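Local atomic coordinates of 3-oxoacyl-[acyl-carrier-protein] synthase 3 (Micrococcus luteus NCTC 2665, PDB entry 4EWP), a protein that probably catalyses the first condensation of fatty acid synthesis, joining an acyl group from its coenzyme A thioester to two carbons of malonyl-[acyl-carrier-protein]. Residues A[25-30]-A[50-55]; A[124-129]-A[331-336]; A[246-251]-A[282-287]; A[274-279]-A[299-304]. All blocks are in the same frame, centred on the assembly; numbering follows the deposited sequence.

Contact 1. Residues A[25-30]-A[50-55]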
loop_
_atom_site.group_PDB
_atom_site.type_symbol
_atom_site.label_atom_id
_atom_site.label_comp_id
_atom_site.label_asym_id
_atom_site.label_seq_id
_atom_site.Cartn_x
_atom_site.Cartn_y
_atom_site.Cartn_z
ATOM N N ALA A 25 13.871 11.175 19.992
ATOM C CA ALA A 25 14.382 12.151 20.948
ATOM C C ALA A 25 15.409 13.091 20.334
ATOM O O ALA A 25 15.710 14.147 20.897
ATOM C CB ALA A 25 14.971 11.450 22.176
ATOM N N ASN A 26 15.958 12.707 19.189
ATOM C CA ASN A 26 16.964 13.544 18.541
ATOM C C ASN A 26 16.321 14.671 17.734
ATOM O O ASN A 26 15.762 14.449 16.660
ATOM C CB ASN A 26 17.904 12.707 17.659
ATOM C CG ASN A 26 19.167 13.455 17.287
ATOM O OD1 ASN A 26 19.466 14.495 17.868
ATOM N ND2 ASN A 26 19.916 12.934 16.315
ATOM N N LEU A 27 16.385 15.881 18.273
ATOM C CA LEU A 27 15.888 17.047 17.568
ATOM C C LEU A 27 17.075 17.763 16.972
ATOM O O LEU A 27 17.788 18.472 17.674
ATOM C CB LEU A 27 15.142 17.982 18.521
ATOM C CG LEU A 27 13.910 17.374 19.198
ATOM C CD1 LEU A 27 13.094 18.477 19.868
ATOM C CD2 LEU A 27 13.039 16.582 18.214
ATOM N N VAL A 28 17.299 17.557 15.679
ATOM C CA VAL A 28 18.435 18.155 14.988
ATOM C C VAL A 28 18.168 19.620 14.644
ATOM O O VAL A 28 17.157 19.949 14.030
ATOM C CB VAL A 28 18.767 17.367 13.705
ATOM C CG1 VAL A 28 19.915 18.017 12.953
ATOM C CG2 VAL A 28 19.083 15.911 14.042
ATOM N N PRO A 29 19.074 20.517 15.066
ATOM C CA PRO A 29 18.913 21.940 14.743
ATOM C C PRO A 29 19.456 22.282 13.358
ATOM O O PRO A 29 20.301 21.564 12.813
ATOM C CB PRO A 29 19.757 22.634 15.812
ATOM C CG PRO A 29 20.840 21.658 16.101
ATOM C CD PRO A 29 20.192 20.286 15.995
ATOM N N ASN A 30 18.981 23.391 12.806
ATOM C CA ASN A 30 19.376 23.796 11.467
ATOM C C ASN A 30 20.877 23.767 11.235
ATOM O O ASN A 30 21.336 23.440 10.146
ATOM C CB ASN A 30 18.812 25.181 11.150
ATOM C CG ASN A 30 17.302 25.165 10.979
ATOM O OD1 ASN A 30 16.691 24.100 10.799
ATOM N ND2 ASN A 30 16.688 26.344 11.026
ATOM N N ILE A 50 11.162 26.023 10.124
ATOM C CA ILE A 50 11.685 24.872 10.857
ATOM C C ILE A 50 12.885 25.261 11.714
ATOM O O ILE A 50 13.799 25.949 11.245
ATOM C CB ILE A 50 12.092 23.737 9.896
ATOM C CG1 ILE A 50 10.880 23.304 9.064
ATOM C CG2 ILE A 50 12.722 22.573 10.662
ATOM C CD1 ILE A 50 11.137 22.117 8.134
ATOM N N VAL A 51 12.869 24.829 12.974
ATOM C CA VAL A 51 13.980 25.087 13.892
ATOM C C VAL A 51 14.733 23.790 14.135
ATOM O O VAL A 51 15.954 23.726 14.002
ATOM C CB VAL A 51 13.488 25.629 15.245
ATOM C CG1 VAL A 51 14.640 25.730 16.240
ATOM C CG2 VAL A 51 12.817 26.961 15.059
ATOM N N THR A 52 13.987 22.757 14.502
ATOM C CA THR A 52 14.550 21.429 14.656
ATOM C C THR A 52 13.670 20.433 13.909
ATOM O O THR A 52 12.479 20.695 13.663
ATOM C CB THR A 52 14.633 21.010 16.147
ATOM O OG1 THR A 52 13.309 20.881 16.689
ATOM C CG2 THR A 52 15.401 22.045 16.963
ATOM N N ARG A 53 14.256 19.295 13.548
ATOM C CA ARG A 53 13.480 18.172 13.044
ATOM C C ARG A 53 13.842 16.882 13.787
ATOM O O ARG A 53 14.990 16.682 14.204
ATOM C CB ARG A 53 13.639 18.006 11.525
ATOM C CG ARG A 53 14.974 17.415 11.062
ATOM C CD ARG A 53 16.078 18.450 11.057
ATOM N NE ARG A 53 15.828 19.533 10.103
ATOM C CZ ARG A 53 16.113 20.816 10.329
ATOM N NH1 ARG A 53 15.861 21.729 9.398
ATOM N NH2 ARG A 53 16.667 21.189 11.482
ATOM N N GLN A 54 12.839 16.033 13.975
ATOM C CA GLN A 54 13.029 14.716 14.561
ATOM C C GLN A 54 13.891 13.868 13.642
ATOM O O GLN A 54 13.601 13.733 12.457
ATOM C CB GLN A 54 11.667 14.048 14.778
ATOM C CG GLN A 54 10.873 14.741 15.865
ATOM C CD GLN A 54 9.387 14.471 15.823
ATOM O OE1 GLN A 54 8.622 15.102 16.556
ATOM N NE2 GLN A 54 8.963 13.536 14.973
ATOM N N ARG A 55 14.970 13.315 14.184
ATOM C CA ARG A 55 15.806 12.401 13.421
ATOM C C ARG A 55 15.983 11.091 14.193
ATOM O O ARG A 55 16.495 11.071 15.310
ATOM C CB ARG A 55 17.150 13.051 13.056
ATOM C CG ARG A 55 17.039 14.103 11.938
ATOM C CD ARG A 55 16.424 13.481 10.676
ATOM N NE ARG A 55 16.210 14.429 9.585
ATOM C CZ ARG A 55 17.173 14.898 8.783
ATOM N NH1 ARG A 55 18.439 14.529 8.953
ATOM N NH2 ARG A 55 16.871 15.753 7.807
HETATM O O HOH W 1 16.230 9.851 17.904
HETATM O O HOH W 2 17.752 25.583 14.696
#

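Contact 2. Residues A[124-129]-A[331-336]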
loop_
_atom_site.group_PDB
_atom_site.type_symbol
_atom_site.label_atom_id
_atom_site.label_comp_id
_atom_site.label_asym_id
_atom_site.label_seq_id
_atom_site.Cartn_x
_atom_site.Cartn_y
_atom_site.Cartn_z
ATOM N N ALA A 124 0.074 12.157 1.785
ATOM C CA ALA A 124 -1.374 12.078 1.948
ATOM C C ALA A 124 -1.747 10.742 2.585
ATOM O O ALA A 124 -2.923 10.452 2.789
ATOM C CB ALA A 124 -2.098 12.264 0.614
ATOM N N GLY A 125 -0.734 9.943 2.910
ATOM C CA GLY A 125 -0.932 8.563 3.335
ATOM C C GLY A 125 -1.825 8.354 4.551
ATOM O O GLY A 125 -2.609 7.396 4.607
ATOM N N TYR A 126 -1.708 9.223 5.546
ATOM C CA TYR A 126 -2.569 9.100 6.714
ATOM C C TYR A 126 -4.026 9.402 6.365
ATOM O O TYR A 126 -4.922 8.682 6.795
ATOM C CB TYR A 126 -2.077 9.990 7.841
ATOM C CG TYR A 126 -3.138 10.348 8.851
ATOM C CD1 TYR A 126 -3.867 11.515 8.719
ATOM C CD2 TYR A 126 -3.394 9.527 9.938
ATOM C CE1 TYR A 126 -4.826 11.866 9.635
ATOM C CE2 TYR A 126 -4.350 9.864 10.869
ATOM C CZ TYR A 126 -5.058 11.047 10.713
ATOM O OH TYR A 126 -6.031 11.405 11.614
ATOM N N CYS A 127 -4.269 10.440 5.567
ATOM C CA CYS A 127 -5.641 10.759 5.141
ATOM C C CYS A 127 -6.240 9.684 4.223
ATOM O O CYS A 127 -7.452 9.453 4.249
ATOM C CB CYS A 127 -5.718 12.143 4.481
ATOM S SG CYS A 127 -5.610 13.512 5.680
ATOM N N TYR A 128 -5.397 9.038 3.414
ATOM C CA TYR A 128 -5.820 7.885 2.607
ATOM C C TYR A 128 -6.157 6.742 3.564
ATOM O O TYR A 128 -7.142 6.041 3.380
ATOM C CB TYR A 128 -4.714 7.435 1.620
ATOM C CG TYR A 128 -4.830 7.992 0.212
ATOM C CD1 TYR A 128 -4.743 9.371 -0.032
ATOM C CD2 TYR A 128 -5.007 7.142 -0.882
ATOM C CE1 TYR A 128 -4.846 9.891 -1.334
ATOM C CE2 TYR A 128 -5.120 7.647 -2.184
ATOM C CZ TYR A 128 -5.036 9.013 -2.407
ATOM O OH TYR A 128 -5.143 9.500 -3.694
ATOM N N GLY A 129 -5.327 6.567 4.594
ATOM C CA GLY A 129 -5.566 5.546 5.601
ATOM C C GLY A 129 -6.908 5.759 6.284
ATOM O O GLY A 129 -7.660 4.820 6.511
ATOM N N ALA A 331 -12.145 19.037 13.580
ATOM C CA ALA A 331 -10.861 19.364 12.974
ATOM C C ALA A 331 -10.871 19.023 11.487
ATOM O O ALA A 331 -11.297 17.938 11.084
ATOM C CB ALA A 331 -9.735 18.607 13.673
ATOM N N LEU A 332 -10.411 19.965 10.670
ATOM C CA LEU A 332 -10.186 19.703 9.255
ATOM C C LEU A 332 -8.763 19.180 9.111
ATOM O O LEU A 332 -7.805 19.841 9.528
ATOM C CB LEU A 332 -10.358 20.988 8.430
ATOM C CG LEU A 332 -9.991 20.987 6.942
ATOM C CD1 LEU A 332 -10.881 20.022 6.173
ATOM C CD2 LEU A 332 -10.130 22.376 6.385
ATOM N N GLN A 333 -8.616 17.991 8.543
ATOM C CA GLN A 333 -7.288 17.448 8.275
ATOM C C GLN A 333 -7.161 17.235 6.794
ATOM O O GLN A 333 -8.103 16.780 6.139
ATOM C CB GLN A 333 -7.047 16.142 9.025
ATOM C CG GLN A 333 -8.155 15.151 8.832
ATOM C CD GLN A 333 -7.922 13.904 9.650
ATOM O OE1 GLN A 333 -7.436 13.974 10.789
ATOM N NE2 GLN A 333 -8.248 12.742 9.070
ATOM N N ILE A 334 -6.003 17.588 6.257
ATOM C CA ILE A 334 -5.808 17.509 4.823
ATOM C C ILE A 334 -4.335 17.274 4.548
ATOM O O ILE A 334 -3.485 18.064 4.974
ATOM C CB ILE A 334 -6.301 18.791 4.127
ATOM C CG1 ILE A 334 -6.029 18.719 2.625
ATOM C CG2 ILE A 334 -5.621 20.034 4.722
ATOM C CD1 ILE A 334 -6.762 19.800 1.845
ATOM N N GLY A 335 -4.040 16.158 3.884
ATOM C CA GLY A 335 -2.676 15.799 3.532
ATOM C C GLY A 335 -2.480 15.779 2.027
ATOM O O GLY A 335 -3.440 15.592 1.281
ATOM N N PHE A 336 -1.232 15.949 1.588
ATOM C CA PHE A 336 -0.916 16.134 0.186
ATOM C C PHE A 336 0.557 15.830 -0.060
ATOM O O PHE A 336 1.422 16.315 0.672
ATOM C CB PHE A 336 -1.262 17.563 -0.268
ATOM C CG PHE A 336 -0.879 18.648 0.734
ATOM C CD1 PHE A 336 0.329 19.322 0.619
ATOM C CD2 PHE A 336 -1.740 19.003 1.763
ATOM C CE1 PHE A 336 0.689 20.310 1.521
ATOM C CE2 PHE A 336 -1.394 19.991 2.677
ATOM C CZ PHE A 336 -0.177 20.647 2.553
#

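Contact 3. Residues A[246-251]-A[282-287]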
loop_
_atom_site.group_PDB
_atom_site.type_symbol
_atom_site.label_atom_id
_atom_site.label_comp_id
_atom_site.label_asym_id
_atom_site.label_seq_id
_atom_site.Cartn_x
_atom_site.Cartn_y
_atom_site.Cartn_z
ATOM N N TRP A 246 0.721 24.507 -5.800
ATOM C CA TRP A 246 -0.289 23.450 -5.704
ATOM C C TRP A 246 -0.772 23.296 -4.255
ATOM O O TRP A 246 -1.972 23.346 -3.965
ATOM C CB TRP A 246 0.299 22.138 -6.261
ATOM C CG TRP A 246 -0.555 20.921 -6.114
ATOM C CD1 TRP A 246 -1.639 20.588 -6.870
ATOM C CD2 TRP A 246 -0.377 19.846 -5.171
ATOM N NE1 TRP A 246 -2.160 19.387 -6.444
ATOM C CE2 TRP A 246 -1.404 18.913 -5.404
ATOM C CE3 TRP A 246 0.550 19.589 -4.157
ATOM C CZ2 TRP A 246 -1.533 17.747 -4.659
ATOM C CZ3 TRP A 246 0.422 18.440 -3.416
ATOM C CH2 TRP A 246 -0.608 17.523 -3.674
ATOM N N ALA A 247 0.182 23.126 -3.346
ATOM C CA ALA A 247 -0.107 22.887 -1.932
ATOM C C ALA A 247 -1.087 23.884 -1.331
ATOM O O ALA A 247 -1.908 23.530 -0.479
ATOM C CB ALA A 247 1.185 22.899 -1.128
ATOM N N VAL A 248 -0.968 25.140 -1.745
ATOM C CA VAL A 248 -1.769 26.216 -1.179
ATOM C C VAL A 248 -3.045 26.464 -1.977
ATOM O O VAL A 248 -4.138 26.341 -1.443
ATOM C CB VAL A 248 -0.965 27.539 -1.111
ATOM C CG1 VAL A 248 -1.868 28.689 -0.686
ATOM C CG2 VAL A 248 0.214 27.395 -0.161
ATOM N N TRP A 249 -2.900 26.807 -3.255
ATOM C CA TRP A 249 -4.028 27.270 -4.061
ATOM C C TRP A 249 -4.898 26.138 -4.609
ATOM O O TRP A 249 -6.087 26.336 -4.859
ATOM C CB TRP A 249 -3.521 28.167 -5.189
ATOM C CG TRP A 249 -2.480 29.115 -4.676
ATOM C CD1 TRP A 249 -1.131 29.035 -4.866
ATOM C CD2 TRP A 249 -2.697 30.240 -3.831
ATOM N NE1 TRP A 249 -0.496 30.057 -4.212
ATOM C CE2 TRP A 249 -1.436 30.812 -3.564
ATOM C CE3 TRP A 249 -3.835 30.831 -3.278
ATOM C CZ2 TRP A 249 -1.280 31.945 -2.772
ATOM C CZ3 TRP A 249 -3.680 31.955 -2.497
ATOM C CH2 TRP A 249 -2.410 32.501 -2.250
ATOM N N SER A 250 -4.321 24.951 -4.781
ATOM C CA SER A 250 -5.118 23.803 -5.194
ATOM C C SER A 250 -5.765 23.100 -3.999
ATOM O O SER A 250 -6.963 22.806 -4.003
ATOM C CB SER A 250 -4.272 22.824 -6.010
ATOM O OG SER A 250 -4.122 23.303 -7.333
ATOM N N MET A 251 -4.968 22.840 -2.971
ATOM C CA MET A 251 -5.476 22.208 -1.773
ATOM C C MET A 251 -6.513 23.066 -1.051
ATOM O O MET A 251 -7.383 22.542 -0.370
ATOM C CB MET A 251 -4.330 21.811 -0.848
ATOM C CG MET A 251 -3.447 20.702 -1.441
ATOM S SD MET A 251 -4.324 19.166 -1.859
ATOM C CE MET A 251 -4.694 19.368 -3.602
ATOM N N ILE A 282 1.568 26.324 5.400
ATOM C CA ILE A 282 0.560 26.319 6.457
ATOM C C ILE A 282 -0.089 27.697 6.630
ATOM O O ILE A 282 -1.319 27.807 6.646
ATOM C CB ILE A 282 1.147 25.865 7.806
ATOM C CG1 ILE A 282 1.685 24.438 7.723
ATOM C CG2 ILE A 282 0.092 25.957 8.910
ATOM C CD1 ILE A 282 2.381 23.997 9.008
ATOM N N ASP A 283 0.730 28.740 6.772
ATOM C CA ASP A 283 0.199 30.096 6.946
ATOM C C ASP A 283 -0.713 30.532 5.794
ATOM O O ASP A 283 -1.831 30.987 6.018
ATOM C CB ASP A 283 1.329 31.116 7.086
ATOM C CG ASP A 283 2.160 30.902 8.329
ATOM O OD1 ASP A 283 1.728 30.129 9.199
ATOM O OD2 ASP A 283 3.242 31.516 8.436
ATOM N N GLU A 284 -0.225 30.392 4.563
ATOM C CA GLU A 284 -0.946 30.869 3.392
ATOM C C GLU A 284 -2.253 30.094 3.241
ATOM O O GLU A 284 -3.295 30.655 2.875
ATOM C CB GLU A 284 -0.070 30.725 2.145
ATOM C CG GLU A 284 -0.525 31.543 0.957
ATOM C CD GLU A 284 -0.772 32.996 1.307
ATOM O OE1 GLU A 284 0.179 33.681 1.737
ATOM O OE2 GLU A 284 -1.928 33.448 1.156
ATOM N N PHE A 285 -2.180 28.803 3.556
ATOM C CA PHE A 285 -3.334 27.912 3.575
ATOM C C PHE A 285 -4.405 28.401 4.573
ATOM O O PHE A 285 -5.566 28.617 4.215
ATOM C CB PHE A 285 -2.838 26.511 3.948
ATOM C CG PHE A 285 -3.680 25.396 3.421
ATOM C CD1 PHE A 285 -3.123 24.141 3.216
ATOM C CD2 PHE A 285 -5.024 25.584 3.150
ATOM C CE1 PHE A 285 -3.888 23.092 2.738
ATOM C CE2 PHE A 285 -5.803 24.540 2.674
ATOM C CZ PHE A 285 -5.234 23.291 2.466
ATOM N N ALA A 286 -4.001 28.596 5.822
ATOM C CA ALA A 286 -4.904 29.103 6.850
ATOM C C ALA A 286 -5.549 30.421 6.439
ATOM O O ALA A 286 -6.732 30.642 6.688
ATOM C CB ALA A 286 -4.157 29.262 8.186
ATOM N N LYS A 287 -4.776 31.305 5.813
ATOM C CA LYS A 287 -5.319 32.587 5.377
ATOM C C LYS A 287 -6.390 32.373 4.308
ATOM O O LYS A 287 -7.422 33.046 4.289
ATOM C CB LYS A 287 -4.203 33.478 4.833
ATOM C CG LYS A 287 -4.693 34.759 4.162
ATOM C CD LYS A 287 -3.526 35.632 3.690
ATOM C CE LYS A 287 -4.013 36.788 2.806
ATOM N NZ LYS A 287 -2.920 37.746 2.457
#

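Contact 4. Residues A[274-279]-A[299-304]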
loop_
_atom_site.group_PDB
_atom_site.type_symbol
_atom_site.label_atom_id
_atom_site.label_comp_id
_atom_site.label_asym_id
_atom_site.label_seq_id
_atom_site.Cartn_x
_atom_site.Cartn_y
_atom_site.Cartn_z
ATOM N N PRO A 274 -3.393 20.901 8.802
ATOM C CA PRO A 274 -2.884 20.448 7.509
ATOM C C PRO A 274 -1.609 19.637 7.713
ATOM O O PRO A 274 -0.896 19.799 8.710
ATOM C CB PRO A 274 -2.574 21.763 6.774
ATOM C CG PRO A 274 -2.236 22.726 7.888
ATOM C CD PRO A 274 -3.119 22.328 9.053
ATOM N N HIS A 275 -1.347 18.744 6.779
ATOM C CA HIS A 275 -0.042 18.136 6.666
ATOM C C HIS A 275 1.037 19.216 6.851
ATOM O O HIS A 275 0.944 20.304 6.266
ATOM C CB HIS A 275 0.052 17.512 5.290
ATOM C CG HIS A 275 1.451 17.285 4.824
ATOM N ND1 HIS A 275 2.358 16.536 5.540
ATOM C CD2 HIS A 275 2.095 17.698 3.710
ATOM C CE1 HIS A 275 3.504 16.501 4.886
ATOM N NE2 HIS A 275 3.373 17.204 3.776
ATOM N N GLN A 276 2.053 18.912 7.664
ATOM C CA GLN A 276 3.098 19.868 8.028
ATOM C C GLN A 276 4.202 19.955 6.968
ATOM O O GLN A 276 5.337 19.519 7.189
ATOM C CB GLN A 276 3.713 19.489 9.378
ATOM C CG GLN A 276 2.721 19.513 10.548
ATOM C CD GLN A 276 2.160 20.911 10.825
ATOM O OE1 GLN A 276 2.857 21.777 11.357
ATOM N NE2 GLN A 276 0.891 21.127 10.471
ATOM N N ALA A 277 3.865 20.528 5.817
ATOM C CA ALA A 277 4.775 20.536 4.682
ATOM C C ALA A 277 5.822 21.646 4.818
ATOM O O ALA A 277 7.000 21.469 4.478
ATOM C CB ALA A 277 3.982 20.694 3.386
ATOM N N ASN A 278 5.383 22.786 5.342
ATOM C CA ASN A 278 6.176 23.994 5.299
ATOM C C ASN A 278 5.404 25.117 5.991
ATOM O O ASN A 278 4.217 25.314 5.728
ATOM C CB ASN A 278 6.433 24.326 3.836
ATOM C CG ASN A 278 7.257 25.550 3.658
ATOM O OD1 ASN A 278 6.813 26.649 3.963
ATOM N ND2 ASN A 278 8.462 25.380 3.130
ATOM N N MET A 279 6.046 25.840 6.902
ATOM C CA MET A 279 5.310 26.853 7.660
ATOM C C MET A 279 4.663 27.865 6.723
ATOM O O MET A 279 3.532 28.314 6.944
ATOM C CB MET A 279 6.210 27.577 8.652
ATOM C CG MET A 279 5.434 28.453 9.618
ATOM S SD MET A 279 4.531 27.450 10.801
ATOM C CE MET A 279 5.849 27.118 11.970
ATOM N N ARG A 299 1.030 23.771 14.009
ATOM C CA ARG A 299 2.324 24.199 13.468
ATOM C C ARG A 299 3.476 23.371 14.034
ATOM O O ARG A 299 4.591 23.866 14.189
ATOM C CB ARG A 299 2.574 25.689 13.745
ATOM C CG ARG A 299 1.524 26.616 13.169
ATOM C CD ARG A 299 1.895 28.086 13.349
ATOM N NE ARG A 299 0.693 28.901 13.241
ATOM C CZ ARG A 299 0.283 29.438 12.107
ATOM N NH1 ARG A 299 1.009 29.265 11.027
ATOM N NH2 ARG A 299 -0.829 30.150 12.055
ATOM N N ASP A 300 3.194 22.117 14.354
ATOM C CA ASP A 300 4.206 21.195 14.852
ATOM C C ASP A 300 5.517 21.216 14.039
ATOM O O ASP A 300 6.592 20.932 14.578
ATOM C CB ASP A 300 3.640 19.769 14.855
ATOM C CG ASP A 300 4.434 18.829 15.730
ATOM O OD1 ASP A 300 5.049 19.293 16.717
ATOM O OD2 ASP A 300 4.434 17.616 15.439
ATOM N N ILE A 301 5.428 21.534 12.748
ATOM C CA ILE A 301 6.597 21.514 11.862
ATOM C C ILE A 301 7.844 22.237 12.416
ATOM O O ILE A 301 8.973 21.838 12.122
ATOM C CB ILE A 301 6.262 22.099 10.469
ATOM C CG1 ILE A 301 7.287 21.633 9.430
ATOM C CG2 ILE A 301 6.208 23.612 10.523
ATOM C CD1 ILE A 301 7.223 22.409 8.139
ATOM N N ALA A 302 7.643 23.291 13.211
ATOM C CA ALA A 302 8.766 24.067 13.746
ATOM C C ALA A 302 9.749 23.230 14.566
ATOM O O ALA A 302 10.953 23.493 14.550
ATOM C CB ALA A 302 8.266 25.249 14.578
ATOM N N ASP A 303 9.231 22.237 15.289
ATOM C CA ASP A 303 10.062 21.403 16.162
ATOM C C ASP A 303 10.228 19.984 15.642
ATOM O O ASP A 303 11.191 19.304 15.996
ATOM C CB ASP A 303 9.480 21.343 17.570
ATOM C CG ASP A 303 9.205 22.716 18.142
ATOM O OD1 ASP A 303 10.175 23.407 18.499
ATOM O OD2 ASP A 303 8.021 23.106 18.225
ATOM N N ALA A 304 9.293 19.535 14.811
ATOM C CA ALA A 304 9.312 18.153 14.341
ATOM C C ALA A 304 9.875 18.029 12.930
ATOM O O ALA A 304 10.305 16.948 12.522
ATOM C CB ALA A 304 7.920 17.562 14.394
#

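Contact 1. Residues A[25-30]-A[50-55]
Strands 27-29 and 52-54 run antiparallel, their axes 4.3 Å apart at closest approach, with Val28 and Arg53 as the hydrogen-bonded pair and Leu27-Gln54 and Pro29-Thr52 as the non-hydrogen-bonded pairs beside it. Arg53 does more than pair its backbone. Its chain is bent at chi2 and chi3, which swings the guanidinium back toward the first strand; there Arg53 NH2 donates to Val28 O (2.9 Å) from above the carbonyl plane, so this oxygen takes both the backbone and the side chain of one residue. The same group grips Asn30 OD1 end-on, Arg53 NH1 at 2.9 Å and Arg53 NH2 at 3.0 Å, with the amide turned 62° from the guanidinium plane. Asn30 ND2 reaches back to Ile50 O (2.9 Å), and Ile50 CG2 lies above one guanidinium face, toward its rim. On that side of the sheet Val28 CG2 also packs on Arg55 CG (3.4 Å), while across it Leu27 CD2 runs alongside Gln54 CG. Thr52 OG1 turns instead to Asp303 O. The pair forms a small two-stranded antiparallel sheet separate from the two five-stranded sheets of the thiolase fold, with Ile50 close to Asn306 of the predicted active site.

Contact 2. Residues A[124-129]-A[331-336]
Ala124 meets strand 330-337 first, its CB resting 3.6 Å from Gly335 O and its CA lying 4.2 Å from Gly335 CA. The strand presents a glycine here, so backbone meets backbone closely. From Gly125 onward the chain is helical, and the next residue to touch the strand is Tyr126. With CG anti to the backbone N (chi1 157°), its ring extends along the strand as far as Gln333, where Tyr126 OH donates to Gln333 OE1 at 3.0 Å. The carbonyl oxygen lies at the edge of the ring, near its plane, and the amide is turned 67° from that plane; the bond meets the C=O at 112°, well to the side of its axis. Gln333 NE2 is engaged by Gln345 on strand 341-348, so both ends of the amide are fixed. This is the centre of the thiolase fold, in which the helix that follows the predicted nucleophile Cys123 is buried between the two halves and packs on a strand of the C-terminal sheet. One residue on, Cys127 points its CB at the strand and lays SG against the backbone, 3.6 Å from Gly335 N and 4.1 Å from Ile334 CA. The backbone oxygen of Cys127 also accepts from Gln345 NE2, while farther along Tyr128 OH bonds Gly191 O of its own chain and Ala116 N of the second subunit.

Contact 3. Residues A[246-251]-A[282-287]
Phe285 fills the close-packed side of this helix pair, its CZ 3.7 Å from Met251 CB and 3.6 Å from Met251 O. Chi1 near trans, -153°, carries the Phe285 ring across to the neighbouring helix, where CE1 also approaches Ala247 O at 3.8 Å. All of this is buried: Phe272 meets the ring edge-to-face and Ile334 of the central strand packs against it. No hydrogen bond joins the two segments; the contact is van der Waals packing. The outer side is built differently. Glu284 bends at chi2 and lays its aliphatic part on Val248, CG to CG1 3.6 Å, then passes the indole of Trp249, whose CH2 comes within 3.6 Å of OE2; ring and carboxylate are inclined by only 27°. Val248 CG1 sits over the centre of that indole face, and valine, indole and glutamate stem meet one another in a corner. The carboxylate finds its charged partner in Arg280, one turn earlier on its own helix, and Trp249 is exposed. The segments run nearly parallel, at 14° with axes 9.0 Å apart, and helices 240-262 and 279-288 lie together against one side of the C-terminal sheet, the layered helix-on-sheet packing of the thiolase fold.

Contact 4. Residues A[274-279]-A[299-304]
The amide of Gln276 is the flat group that bridges this contact, using both its oxygen and its nitrogen. Gln276 OE1 accepts from Ile301 N at 2.9 Å, a bond lying in the carbonyl plane on a lone pair and nearly straight at 162°; Asp300 N is nearly as close, but its angle is too poor for a bond. Gln276 NE2 turns back to Pro274 O (2.8 Å), close to the amide plane, and also donates to Ala298 O, so the group cannot easily rotate. A second flat group, the guanidinium of Arg299, has Met279 SD at its edge, in plane; its salt bridge to Asp283 is modelled too close to be read in detail. The imidazole of His275 has Ala277 N over the centre of one face and meets Phe336 edge-to-face.

His275 is a predicted catalytic residue, and the residues after it, Gln276 to Arg280, a loop and the first turn of helix 279-288, form the predicted ACP-binding region; in the FabH family this loop follows a strand of the C-terminal sheet. Gln276 is the centre of an inverse gamma turn, and Asn278 is the N-cap of helix 279-288, with OD1 accepting from Ile281 N. Side-chain packing runs beside the polar link. With CG1 swung opposite its backbone N (chi1 -160°), Ile301 aims CD1 at the Asn278 backbone, 3.4 Å from N, and sets CB against Gln276 CB at 3.8 Å. Met279, kinked at its last two torsions, makes the apolar contacts, CE to Ile301 CG2 (3.8 Å) and Ala302 CB (4.0 Å), and brings SD to Arg299 CD at 3.7 Å.

Overall arrangement
The chemistry of the four contacts follows the elements they join. Contact 1, a strand pair, is the one dominated by polar bonds. Contact 2, helix on strand, lies nearest the chain's centre, about 7 Å from it, and is wholly buried, with a single hydrogen bond between its segments; contact 3, a helix pair about 17 Å out and mostly buried, has none. Contact 4, loop on helix and partly buried like contact 1, pairs one hydrogen bond with side-chain packing. Contacts 2, 3 and 4 converge on strand 330-337: Phe336 packs on Trp246 and Ala247 and touches Ala277, and Ile334 O bonds His275 N. Contacts 3 and 4 share helix 279-288, and contact 4 touches contact 1 through Val51 N and Ala302 O, 2.8 Å apart.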